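Local coordinates for protein lectin (Cicer arietinum, PDB 3V6N) that agglutinates red blood cells as a chickpea albumin of the hemopexin fold, a four-bladed beta-propeller that binds calcium and sodium ions, at residues E17-I22 with Y26-Y31; D69-E74 with A123-K128; A75-E80 with A84-A89; E191-I196 with L214-S219. All coordinates share one frame; numbering follows the deposited sequence.

From the N terminus, interaction 1 comes first: residues 17-22 and 26-31 close a tight beta hairpin. Interaction 2 then spans a long loop, bringing the turn at 69-74 to strand 122-125 of the next sheet, and interaction 3, the hairpin of 75-80 with 84-89, is nested inside that loop. The two are joined directly, since Asp69 and Asn73 bond to Tyr88. Tyr19 of interaction 1 also packs on Tyr88. Interaction 4 closes last, between strand 192-197 and the C-terminal end of helix 213-216, and returns to the beginning: Trp217 bonds to Tyr31 and packs on Leu29. No contacts cross along the chain, yet first and last sheets are tied together.

Interaction 1 (E17-I22 with Y26-Y31)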
# COMPACT_ATOMS: atom_id res chain seq x y z
N GLU A 17 3.64 28.71 -6.33
CA GLU A 17 2.57 27.71 -6.25
C GLU A 17 2.96 26.57 -5.32
O GLU A 17 4.14 26.18 -5.27
CB GLU A 17 2.23 27.16 -7.65
CG GLU A 17 1.71 28.24 -8.59
CD GLU A 17 1.23 27.72 -9.94
OE1 GLU A 17 0.94 26.50 -10.07
OE2 GLU A 17 1.13 28.55 -10.86
N ALA A 18 1.99 26.06 -4.56
CA ALA A 18 2.23 24.89 -3.70
C ALA A 18 0.99 24.01 -3.65
O ALA A 18 -0.13 24.52 -3.72
CB ALA A 18 2.65 25.31 -2.28
N TYR A 19 1.22 22.70 -3.56
CA TYR A 19 0.18 21.69 -3.41
C TYR A 19 0.02 21.36 -1.92
O TYR A 19 1.00 21.09 -1.23
CB TYR A 19 0.56 20.41 -4.19
CG TYR A 19 0.66 20.62 -5.69
CD1 TYR A 19 -0.43 20.39 -6.52
CD2 TYR A 19 1.84 21.10 -6.27
CE1 TYR A 19 -0.36 20.60 -7.91
CE2 TYR A 19 1.94 21.30 -7.65
CZ TYR A 19 0.83 21.07 -8.46
OH TYR A 19 0.93 21.29 -9.82
N LEU A 20 -1.22 21.39 -1.47
CA LEU A 20 -1.59 21.15 -0.10
C LEU A 20 -2.57 19.99 -0.07
O LEU A 20 -3.54 20.00 -0.81
CB LEU A 20 -2.25 22.41 0.48
CG LEU A 20 -1.39 23.67 0.45
CD1 LEU A 20 -2.25 24.89 0.70
CD2 LEU A 20 -0.32 23.53 1.50
N PHE A 21 -2.29 19.01 0.78
CA PHE A 21 -3.09 17.79 0.86
C PHE A 21 -3.84 17.76 2.17
O PHE A 21 -3.28 18.02 3.23
CB PHE A 21 -2.19 16.56 0.67
CG PHE A 21 -1.49 16.57 -0.66
CD1 PHE A 21 -2.10 16.00 -1.77
CD2 PHE A 21 -0.28 17.23 -0.82
CE1 PHE A 21 -1.50 16.06 -3.02
CE2 PHE A 21 0.34 17.28 -2.06
CZ PHE A 21 -0.28 16.69 -3.16
N ILE A 22 -5.12 17.48 2.08
CA ILE A 22 -6.01 17.46 3.23
C ILE A 22 -6.87 16.22 3.07
O ILE A 22 -7.53 16.05 2.04
CB ILE A 22 -6.92 18.71 3.25
CG1 ILE A 22 -6.07 19.99 3.23
CG2 ILE A 22 -7.85 18.67 4.46
CD1 ILE A 22 -6.68 21.10 2.40
N TYR A 26 -6.81 17.41 -2.28
CA TYR A 26 -5.79 18.43 -2.39
C TYR A 26 -6.29 19.74 -3.00
O TYR A 26 -7.35 19.78 -3.66
CB TYR A 26 -4.59 17.92 -3.18
CG TYR A 26 -4.78 17.87 -4.68
CD1 TYR A 26 -5.57 16.88 -5.28
CD2 TYR A 26 -4.15 18.79 -5.50
CE1 TYR A 26 -5.73 16.82 -6.66
CE2 TYR A 26 -4.30 18.74 -6.89
CZ TYR A 26 -5.10 17.76 -7.45
OH TYR A 26 -5.24 17.70 -8.82
N VAL A 27 -5.49 20.78 -2.78
CA VAL A 27 -5.62 22.09 -3.39
C VAL A 27 -4.27 22.52 -3.99
O VAL A 27 -3.19 22.26 -3.41
CB VAL A 27 -6.11 23.12 -2.34
CG1 VAL A 27 -5.86 24.55 -2.78
CG2 VAL A 27 -7.59 22.91 -2.05
N LEU A 28 -4.33 23.18 -5.14
CA LEU A 28 -3.18 23.86 -5.69
C LEU A 28 -3.36 25.33 -5.38
O LEU A 28 -4.35 25.94 -5.80
CB LEU A 28 -3.10 23.67 -7.21
CG LEU A 28 -2.07 24.54 -7.97
CD1 LEU A 28 -0.67 24.42 -7.38
CD2 LEU A 28 -2.08 24.18 -9.46
N LEU A 29 -2.39 25.90 -4.66
CA LEU A 29 -2.49 27.27 -4.19
C LEU A 29 -1.42 28.18 -4.81
O LEU A 29 -0.26 27.77 -4.93
CB LEU A 29 -2.38 27.31 -2.65
CG LEU A 29 -2.60 28.64 -1.92
CD1 LEU A 29 -4.07 29.03 -1.87
CD2 LEU A 29 -2.04 28.55 -0.52
N ASP A 30 -1.83 29.38 -5.24
CA ASP A 30 -0.92 30.51 -5.43
C ASP A 30 -0.81 31.14 -4.06
O ASP A 30 -1.73 31.79 -3.60
CB ASP A 30 -1.49 31.54 -6.41
CG ASP A 30 -0.55 32.72 -6.66
OD1 ASP A 30 0.25 33.12 -5.77
OD2 ASP A 30 -0.61 33.27 -7.77
N TYR A 31 0.31 30.94 -3.38
CA TYR A 31 0.38 31.29 -1.96
C TYR A 31 0.88 32.71 -1.68
O TYR A 31 0.95 33.11 -0.52
CB TYR A 31 1.15 30.23 -1.17
CG TYR A 31 2.62 30.11 -1.51
CD1 TYR A 31 3.04 29.26 -2.54
CD2 TYR A 31 3.57 30.82 -0.80
CE1 TYR A 31 4.38 29.14 -2.85
CE2 TYR A 31 4.91 30.71 -1.10
CZ TYR A 31 5.31 29.86 -2.11
OH TYR A 31 6.64 29.75 -2.39
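Tyr19 and Leu28 face each other as a non-hydrogen-bonded pair, and the leucine methyl CD1 sits over the centre of the tyrosine ring, 3.9 Å from its centroid and only 13° off the normal. Leu28, with CG anti to its own N (chi1 170°), carries CD1 over that ring. Glu17 reaches past the same leucine, and its OE1 is hydrogen-bonded to His91. Beyond Tyr19, the Tyr26 ring stands alongside, CD2 lying 4.2 Å from Tyr19 CD1 at that ring's edge. Tyr26 CB presses closely on Phe21 CD1 at 3.4 Å; the two rings, inclined by 28°, are displaced so that little of one covers the other. The other face carries smaller groups: Leu20 CD1 meets Leu29 CD2 at 3.9 Å, and Ala18, with only a methyl, leaves room for the Tyr31 ring, whose CD1 is 4.0 Å from Ala18 CB. Four backbone bonds, including Leu29 N to Ala18 O at 2.8 Å, join the hydrogen-bonded pairs Ala18-Leu29 and Leu20-Val27. Such an antiparallel hairpin, here with aromatic rings gathered on the face of Tyr19, Phe21 and Tyr26 and aliphatic groups on the other, forms the middle of a beta-propeller blade.

Interaction 2 (D69-E74 with A123-K128); sequences DTEYNE and AFRSTK. With NA (sodium ion), chain G.
Arg125 reaches across to the turn at 69-74 and takes hold of Thr70 and Glu71. Its CB starts 3.6 Å from Asp69 O, and CG, set anti to the backbone N (chi1 178°), runs past the same oxygen. A bend at chi2 (74°) then carries CD along the turn, 3.3 Å from Asp69 O. NE gives the straightest bond of the contact, to Thr70 O at 2.8 Å with an angle of 171° at the hydrogen; that oxygen lies almost in the guanidinium plane. Of the terminal nitrogens, NH2 makes a salt bridge to Glu71 OE2 at 2.9 Å and also a weak bond to Thr70 O, while NH1 is hydrogen-bonded to Gly129 O, just beyond its own segment. The Glu71 carboxylate is turned well out of the guanidinium plane. Arginine suits the place because one flat group can serve a carbonyl and a carboxylate along its edge. The turn itself is held by Thr70, whose N and OG1 both donate to Glu74 O, OG1 at 2.7 Å. At the start of the arginine's strand, Ala123 O binds the sodium ion at 2.3 Å, together with Ala9, Ser67 and Ala176. Arg125 thus bridges two blade sheets: it leaves the end of strand 122-125 and meets the connection between strands 66-69 and 74-79, with Tyr145 from a nearby loop packed against Arg125, Thr70 and Glu71.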
# COMPACT_ATOMS: atom_id res chain seq x y z
N ASP A 69 9.22 18.27 -2.62
CA ASP A 69 9.81 18.56 -3.91
C ASP A 69 11.24 18.05 -3.95
O ASP A 69 11.96 18.09 -2.94
CB ASP A 69 9.82 20.08 -4.13
CG ASP A 69 10.18 20.47 -5.55
OD1 ASP A 69 9.62 19.88 -6.51
OD2 ASP A 69 11.03 21.38 -5.71
N THR A 70 11.65 17.53 -5.10
CA THR A 70 13.05 17.16 -5.26
C THR A 70 13.70 18.15 -6.23
O THR A 70 14.26 19.15 -5.81
CB THR A 70 13.27 15.68 -5.68
OG1 THR A 70 12.55 15.40 -6.89
CG2 THR A 70 12.83 14.74 -4.58
N GLU A 71 13.60 17.86 -7.52
CA GLU A 71 14.09 18.72 -8.59
C GLU A 71 13.20 18.49 -9.80
O GLU A 71 12.53 17.46 -9.91
CB GLU A 71 15.56 18.40 -8.95
CG GLU A 71 16.60 18.88 -7.93
CD GLU A 71 17.11 20.29 -8.20
OE1 GLU A 71 16.70 20.90 -9.21
OE2 GLU A 71 17.96 20.78 -7.42
N TYR A 72 13.22 19.46 -10.70
CA TYR A 72 12.37 19.47 -11.87
C TYR A 72 10.92 19.36 -11.44
O TYR A 72 10.46 20.14 -10.59
CB TYR A 72 12.78 18.36 -12.85
CG TYR A 72 14.20 18.58 -13.30
CD1 TYR A 72 15.24 17.80 -12.78
CD2 TYR A 72 14.51 19.61 -14.19
CE1 TYR A 72 16.55 18.03 -13.17
CE2 TYR A 72 15.81 19.83 -14.59
CZ TYR A 72 16.83 19.04 -14.09
OH TYR A 72 18.13 19.28 -14.49
N ASN A 73 10.21 18.40 -11.99
CA ASN A 73 8.81 18.25 -11.64
C ASN A 73 8.57 16.97 -10.86
O ASN A 73 7.54 16.34 -11.01
CB ASN A 73 7.97 18.27 -12.92
CG ASN A 73 8.08 19.58 -13.67
OD1 ASN A 73 8.15 20.64 -13.06
ND2 ASN A 73 8.08 19.50 -14.99
N GLU A 74 9.53 16.56 -10.04
CA GLU A 74 9.41 15.30 -9.33
C GLU A 74 9.32 15.52 -7.83
O GLU A 74 10.02 16.36 -7.28
CB GLU A 74 10.55 14.35 -9.71
CG GLU A 74 10.61 14.07 -11.21
CD GLU A 74 11.84 13.28 -11.62
OE1 GLU A 74 12.52 12.72 -10.75
OE2 GLU A 74 12.13 13.21 -12.83
N ALA A 123 7.98 17.13 5.84
CA ALA A 123 9.26 17.22 5.17
C ALA A 123 9.33 18.50 4.37
O ALA A 123 8.31 18.97 3.86
CB ALA A 123 9.47 16.02 4.27
N PHE A 124 10.53 19.07 4.26
CA PHE A 124 10.72 20.15 3.30
C PHE A 124 12.10 20.17 2.67
O PHE A 124 13.09 19.76 3.28
CB PHE A 124 10.29 21.53 3.84
CG PHE A 124 11.21 22.12 4.88
CD1 PHE A 124 10.94 21.97 6.24
CD2 PHE A 124 12.31 22.88 4.50
CE1 PHE A 124 11.76 22.53 7.20
CE2 PHE A 124 13.15 23.45 5.47
CZ PHE A 124 12.87 23.27 6.81
N ARG A 125 12.14 20.64 1.43
CA ARG A 125 13.34 20.68 0.61
C ARG A 125 14.26 21.83 1.04
O ARG A 125 13.82 22.98 1.08
CB ARG A 125 12.93 20.82 -0.88
CG ARG A 125 14.06 20.94 -1.88
CD ARG A 125 14.79 19.63 -2.11
NE ARG A 125 15.52 19.69 -3.37
CZ ARG A 125 16.78 20.09 -3.51
NH1 ARG A 125 17.50 20.47 -2.44
NH2 ARG A 125 17.33 20.11 -4.72
N SER A 126 15.50 21.50 1.37
CA SER A 126 16.52 22.52 1.70
C SER A 126 16.93 23.36 0.48
O SER A 126 16.72 22.94 -0.67
CB SER A 126 17.77 21.86 2.30
OG SER A 126 18.77 22.82 2.63
N THR A 127 17.51 24.54 0.72
CA THR A 127 18.21 25.28 -0.36
C THR A 127 19.57 24.66 -0.67
O THR A 127 20.11 24.86 -1.76
CB THR A 127 18.42 26.77 -0.01
OG1 THR A 127 18.97 26.88 1.31
CG2 THR A 127 17.10 27.53 -0.08
N LYS A 128 20.13 23.90 0.27
CA LYS A 128 21.49 23.35 0.10
C LYS A 128 21.50 22.04 -0.68
O LYS A 128 20.83 21.08 -0.29
CB LYS A 128 22.20 23.17 1.45
CG LYS A 128 23.63 22.63 1.35
CD LYS A 128 24.21 22.31 2.72
CE LYS A 128 25.53 21.55 2.61
NZ LYS A 128 26.64 22.40 2.07
NA NA G . 6.38 18.87 2.58

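Interaction 3 (A75-E80 with A84-A89)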
# COMPACT_ATOMS: atom_id res chain seq x y z
N ALA A 75 8.44 14.76 -7.17
CA ALA A 75 8.26 14.83 -5.71
C ALA A 75 8.16 13.44 -5.07
O ALA A 75 7.69 12.51 -5.71
CB ALA A 75 7.01 15.64 -5.39
N PHE A 76 8.61 13.32 -3.83
CA PHE A 76 8.37 12.12 -3.04
C PHE A 76 7.06 12.34 -2.30
O PHE A 76 6.82 13.42 -1.75
CB PHE A 76 9.49 11.82 -2.03
CG PHE A 76 10.64 11.01 -2.61
CD1 PHE A 76 10.55 9.62 -2.74
CD2 PHE A 76 11.81 11.64 -3.02
CE1 PHE A 76 11.59 8.89 -3.29
CE2 PHE A 76 12.86 10.92 -3.58
CZ PHE A 76 12.76 9.53 -3.71
N ILE A 77 6.20 11.34 -2.33
CA ILE A 77 4.94 11.40 -1.59
C ILE A 77 4.92 10.20 -0.65
O ILE A 77 5.58 9.19 -0.92
CB ILE A 77 3.70 11.46 -2.53
CG1 ILE A 77 3.66 10.21 -3.42
CG2 ILE A 77 3.72 12.75 -3.37
CD1 ILE A 77 2.34 9.99 -4.14
N PHE A 78 4.22 10.30 0.48
CA PHE A 78 4.17 9.21 1.45
C PHE A 78 2.74 8.93 1.88
O PHE A 78 1.90 9.82 1.84
CB PHE A 78 4.97 9.55 2.71
CG PHE A 78 6.44 9.76 2.46
CD1 PHE A 78 7.36 8.80 2.86
CD2 PHE A 78 6.90 10.91 1.84
CE1 PHE A 78 8.71 9.01 2.64
CE2 PHE A 78 8.25 11.13 1.62
CZ PHE A 78 9.16 10.17 2.03
N TYR A 79 2.49 7.69 2.28
CA TYR A 79 1.31 7.34 3.06
C TYR A 79 1.67 6.22 4.04
O TYR A 79 2.10 5.12 3.63
CB TYR A 79 0.12 6.92 2.19
CG TYR A 79 -1.04 6.45 3.06
CD1 TYR A 79 -1.79 7.38 3.79
CD2 TYR A 79 -1.35 5.10 3.19
CE1 TYR A 79 -2.82 6.98 4.61
CE2 TYR A 79 -2.40 4.68 4.01
CZ TYR A 79 -3.13 5.63 4.71
OH TYR A 79 -4.17 5.25 5.54
N GLU A 80 1.53 6.52 5.33
CA GLU A 80 2.01 5.62 6.39
C GLU A 80 3.42 5.12 6.07
O GLU A 80 4.32 5.92 5.79
CB GLU A 80 1.02 4.47 6.62
CG GLU A 80 -0.29 4.91 7.27
CD GLU A 80 -1.31 3.77 7.44
OE1 GLU A 80 -1.00 2.61 7.09
OE2 GLU A 80 -2.42 4.04 7.93
N ALA A 84 6.46 6.93 -2.73
CA ALA A 84 6.66 6.84 -4.18
C ALA A 84 7.32 8.11 -4.69
O ALA A 84 7.18 9.18 -4.08
CB ALA A 84 5.32 6.59 -4.89
N ARG A 85 8.05 7.99 -5.79
CA ARG A 85 8.57 9.17 -6.49
C ARG A 85 7.66 9.45 -7.69
O ARG A 85 7.46 8.58 -8.54
CB ARG A 85 10.01 8.95 -6.95
CG ARG A 85 10.66 10.23 -7.45
CD ARG A 85 11.65 9.96 -8.58
NE ARG A 85 12.88 9.26 -8.18
CZ ARG A 85 14.01 9.84 -7.76
NH1 ARG A 85 14.11 11.17 -7.61
NH2 ARG A 85 15.08 9.08 -7.46
N ILE A 86 7.08 10.64 -7.76
CA ILE A 86 6.18 10.96 -8.87
C ILE A 86 6.63 12.15 -9.73
O ILE A 86 7.34 13.04 -9.26
CB ILE A 86 4.72 11.20 -8.42
CG1 ILE A 86 4.62 12.39 -7.44
CG2 ILE A 86 4.08 9.92 -7.89
CD1 ILE A 86 3.22 12.97 -7.34
N ASP A 87 6.20 12.13 -10.99
CA ASP A 87 6.27 13.31 -11.84
C ASP A 87 4.90 13.96 -11.71
O ASP A 87 3.92 13.42 -12.19
CB ASP A 87 6.55 12.90 -13.29
CG ASP A 87 6.56 14.09 -14.26
OD1 ASP A 87 6.05 15.20 -13.95
OD2 ASP A 87 7.05 13.90 -15.39
N TYR A 88 4.83 15.12 -11.05
CA TYR A 88 3.54 15.77 -10.80
C TYR A 88 3.09 16.71 -11.93
O TYR A 88 2.00 17.29 -11.87
CB TYR A 88 3.50 16.46 -9.42
CG TYR A 88 4.56 17.55 -9.21
CD1 TYR A 88 5.80 17.23 -8.64
CD2 TYR A 88 4.31 18.88 -9.56
CE1 TYR A 88 6.76 18.20 -8.43
CE2 TYR A 88 5.27 19.86 -9.37
CZ TYR A 88 6.49 19.52 -8.80
OH TYR A 88 7.45 20.48 -8.60
N ALA A 89 3.94 16.86 -12.95
CA ALA A 89 3.55 17.46 -14.24
C ALA A 89 2.58 18.64 -14.09
O ALA A 89 1.42 18.53 -14.48
CB ALA A 89 2.92 16.39 -15.14
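The beta hairpin formed by strands 74-79 and 82-87 is the middle of a four-stranded antiparallel propeller blade, and Phe76 opposite Arg85 is its central non-hydrogen-bonded pair. Arg85 CB lies over one face of the phenyl ring toward its rim, 4.0 Å from Phe76 CE1. The arginine chain bends at chi2 and again at chi3 (-70°), folding back so that its guanidinium presents a face to Phe76 CZ; ring and guanidinium planes are inclined by 42°. On the other face, Ile77 and Ile86 cross at about a right angle. Both have CG1 placed between the backbone N and the carbonyl carbon, leaving CG2 beside the N, and Ile77 CG2 meets Ile86 CD1 at 4.0 Å. Alanine fits on this face because its methyl takes little space: Ala84 CB comes 4.2 Å from Ile77 CG1, and Ala75 CB rests 3.8 Å from Tyr88 CD1. The backbones are joined by two pairs of bonds, Ala75 with Ile86 and Ile77 with Ala84; the straightest, Ile86 N to Ala75 O, is 2.8 Å long with 176° at the hydrogen. At the end of the strand, Asp87 OD1 accepts from Ala89 N in an Asx turn, and Tyr88 OH bonds to Asp69. At the other end, Glu80 OE2 makes a salt bridge to Lys103 of the second subunit. Between the strands, then, polarity is confined mainly to satisfied backbone groups, while the side chains meet through apolar surfaces; even Arg85 offers Phe76 its CB and a guanidinium face. Its ion pair with Glu74 is long and weak.

Interaction 4 (E191-I196 with L214-S219)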
# COMPACT_ATOMS: atom_id res chain seq x y z
N GLU A 191 -4.69 24.53 13.23
CA GLU A 191 -5.08 25.78 12.57
C GLU A 191 -3.93 26.79 12.43
O GLU A 191 -4.15 27.90 11.95
CB GLU A 191 -6.28 26.43 13.30
CG GLU A 191 -5.99 26.87 14.74
CD GLU A 191 -7.24 26.96 15.62
OE1 GLU A 191 -7.09 27.27 16.83
OE2 GLU A 191 -8.37 26.72 15.12
N TYR A 192 -2.72 26.38 12.83
CA TYR A 192 -1.57 27.28 12.88
C TYR A 192 -0.49 27.00 11.85
O TYR A 192 -0.33 25.88 11.37
CB TYR A 192 -0.93 27.27 14.28
CG TYR A 192 -1.90 27.61 15.39
CD1 TYR A 192 -2.49 28.87 15.48
CD2 TYR A 192 -2.24 26.65 16.35
CE1 TYR A 192 -3.38 29.18 16.50
CE2 TYR A 192 -3.13 26.95 17.38
CZ TYR A 192 -3.70 28.21 17.44
OH TYR A 192 -4.59 28.51 18.44
N TYR A 193 0.27 28.04 11.54
CA TYR A 193 1.47 27.95 10.74
C TYR A 193 2.54 28.85 11.36
O TYR A 193 2.23 29.76 12.15
CB TYR A 193 1.20 28.41 9.28
CG TYR A 193 1.25 29.92 9.10
CD1 TYR A 193 0.16 30.72 9.46
CD2 TYR A 193 2.41 30.55 8.62
CE1 TYR A 193 0.21 32.10 9.32
CE2 TYR A 193 2.45 31.93 8.48
CZ TYR A 193 1.36 32.70 8.83
OH TYR A 193 1.40 34.08 8.70
N ALA A 194 3.79 28.57 11.03
CA ALA A 194 4.89 29.50 11.24
C ALA A 194 5.67 29.61 9.95
O ALA A 194 5.88 28.61 9.25
CB ALA A 194 5.81 29.01 12.35
N ARG A 195 6.09 30.82 9.62
CA ARG A 195 7.02 31.05 8.54
C ARG A 195 8.39 31.21 9.20
O ARG A 195 8.60 32.16 9.92
CB ARG A 195 6.62 32.30 7.76
CG ARG A 195 7.46 32.61 6.53
CD ARG A 195 6.83 33.73 5.70
NE ARG A 195 6.50 34.88 6.53
CZ ARG A 195 7.21 36.00 6.62
NH1 ARG A 195 8.31 36.16 5.89
NH2 ARG A 195 6.81 36.97 7.42
N ILE A 196 9.29 30.26 8.95
CA ILE A 196 10.65 30.31 9.51
C ILE A 196 11.70 30.72 8.46
O ILE A 196 11.49 30.54 7.26
CB ILE A 196 11.04 28.97 10.18
CG1 ILE A 196 11.25 27.87 9.14
CG2 ILE A 196 9.99 28.55 11.19
CD1 ILE A 196 11.92 26.63 9.66
N LEU A 214 -5.58 30.78 8.30
CA LEU A 214 -6.69 31.47 7.61
C LEU A 214 -6.51 33.00 7.52
O LEU A 214 -7.03 33.62 6.60
CB LEU A 214 -8.05 31.09 8.23
CG LEU A 214 -8.56 29.67 7.93
CD1 LEU A 214 -9.82 29.34 8.72
CD2 LEU A 214 -8.81 29.48 6.43
N ASP A 215 -5.77 33.59 8.46
CA ASP A 215 -5.41 35.01 8.36
C ASP A 215 -4.40 35.27 7.22
O ASP A 215 -4.46 36.30 6.55
CB ASP A 215 -4.83 35.55 9.67
CG ASP A 215 -5.85 35.58 10.81
OD1 ASP A 215 -7.07 35.48 10.56
OD2 ASP A 215 -5.42 35.74 11.98
N TYR A 216 -3.48 34.33 7.01
CA TYR A 216 -2.43 34.49 5.99
C TYR A 216 -2.92 34.11 4.58
O TYR A 216 -2.53 34.74 3.59
CB TYR A 216 -1.21 33.66 6.39
CG TYR A 216 0.05 33.85 5.55
CD1 TYR A 216 0.85 34.97 5.71
CD2 TYR A 216 0.47 32.86 4.65
CE1 TYR A 216 2.02 35.13 4.98
CE2 TYR A 216 1.63 33.02 3.90
CZ TYR A 216 2.41 34.16 4.07
OH TYR A 216 3.56 34.34 3.36
N TRP A 217 -3.78 33.09 4.51
CA TRP A 217 -4.42 32.69 3.27
C TRP A 217 -5.93 32.68 3.37
O TRP A 217 -6.54 31.60 3.51
CB TRP A 217 -3.92 31.32 2.81
CG TRP A 217 -2.45 31.26 2.46
CD1 TRP A 217 -1.74 32.15 1.65
CD2 TRP A 217 -1.48 30.25 2.87
NE1 TRP A 217 -0.43 31.77 1.56
CE2 TRP A 217 -0.20 30.63 2.25
CE3 TRP A 217 -1.53 29.10 3.66
CZ2 TRP A 217 0.97 29.90 2.45
CZ3 TRP A 217 -0.35 28.35 3.83
CH2 TRP A 217 0.87 28.75 3.25
N PRO A 218 -6.57 33.87 3.27
CA PRO A 218 -8.04 33.94 3.26
C PRO A 218 -8.70 33.11 2.16
O PRO A 218 -9.86 32.71 2.31
CB PRO A 218 -8.33 35.44 3.06
CG PRO A 218 -7.14 36.12 3.66
CD PRO A 218 -5.98 35.22 3.32
N SER A 219 -7.99 32.86 1.06
CA SER A 219 -8.53 32.06 -0.04
C SER A 219 -8.85 30.61 0.37
O SER A 219 -9.55 29.90 -0.35
CB SER A 219 -7.58 32.07 -1.25
OG SER A 219 -6.36 31.38 -0.98
O HOH W 1 -6.27 29.09 10.82
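One face of the Tyr216 ring is covered by Tyr193, whose CE2 lies above it toward the rim, while Trp217 CZ2 comes to the edge of the same ring in its plane; Tyr216 CD2 in turn lies over a face of the Trp217 ring. The two tyrosine rings meet obliquely, planes 35° apart and centroids 5.0 Å apart. The closest approach is made by the phenol end of Tyr193, with OH 3.2 Å from Tyr216 CD1 and CE1 3.6 Å from Tyr216 CB, so it lies across the base of the other ring. With chi1 of 83°, Tyr193 CG stands between the backbone N and carbonyl carbon, directing the ring toward the helix; Tyr216 CG is anti to its N (chi1 -172°). Tyrosine suits position 216, giving a broad apolar surface with a polar end: its OH bonds to Tyr186 OH. Arg195 runs past at about a right angle, CD being 4.1 Å from Tyr216 OH, and its guanidinium plane is nearly parallel to the ring. Nearer the start of the strand, a water joins the backbones, donating to Glu191 O at 2.7 Å and accepting from Leu214 N at 3.1 Å. Trp217 NE1 bonds to Tyr31 O. Aromatic packing here joins strand 192-197 to helix 213-216 at the end of a predicted hemopexin repeat, and the chain goes on to meet the first blade, consistent with closure of a four-bladed propeller.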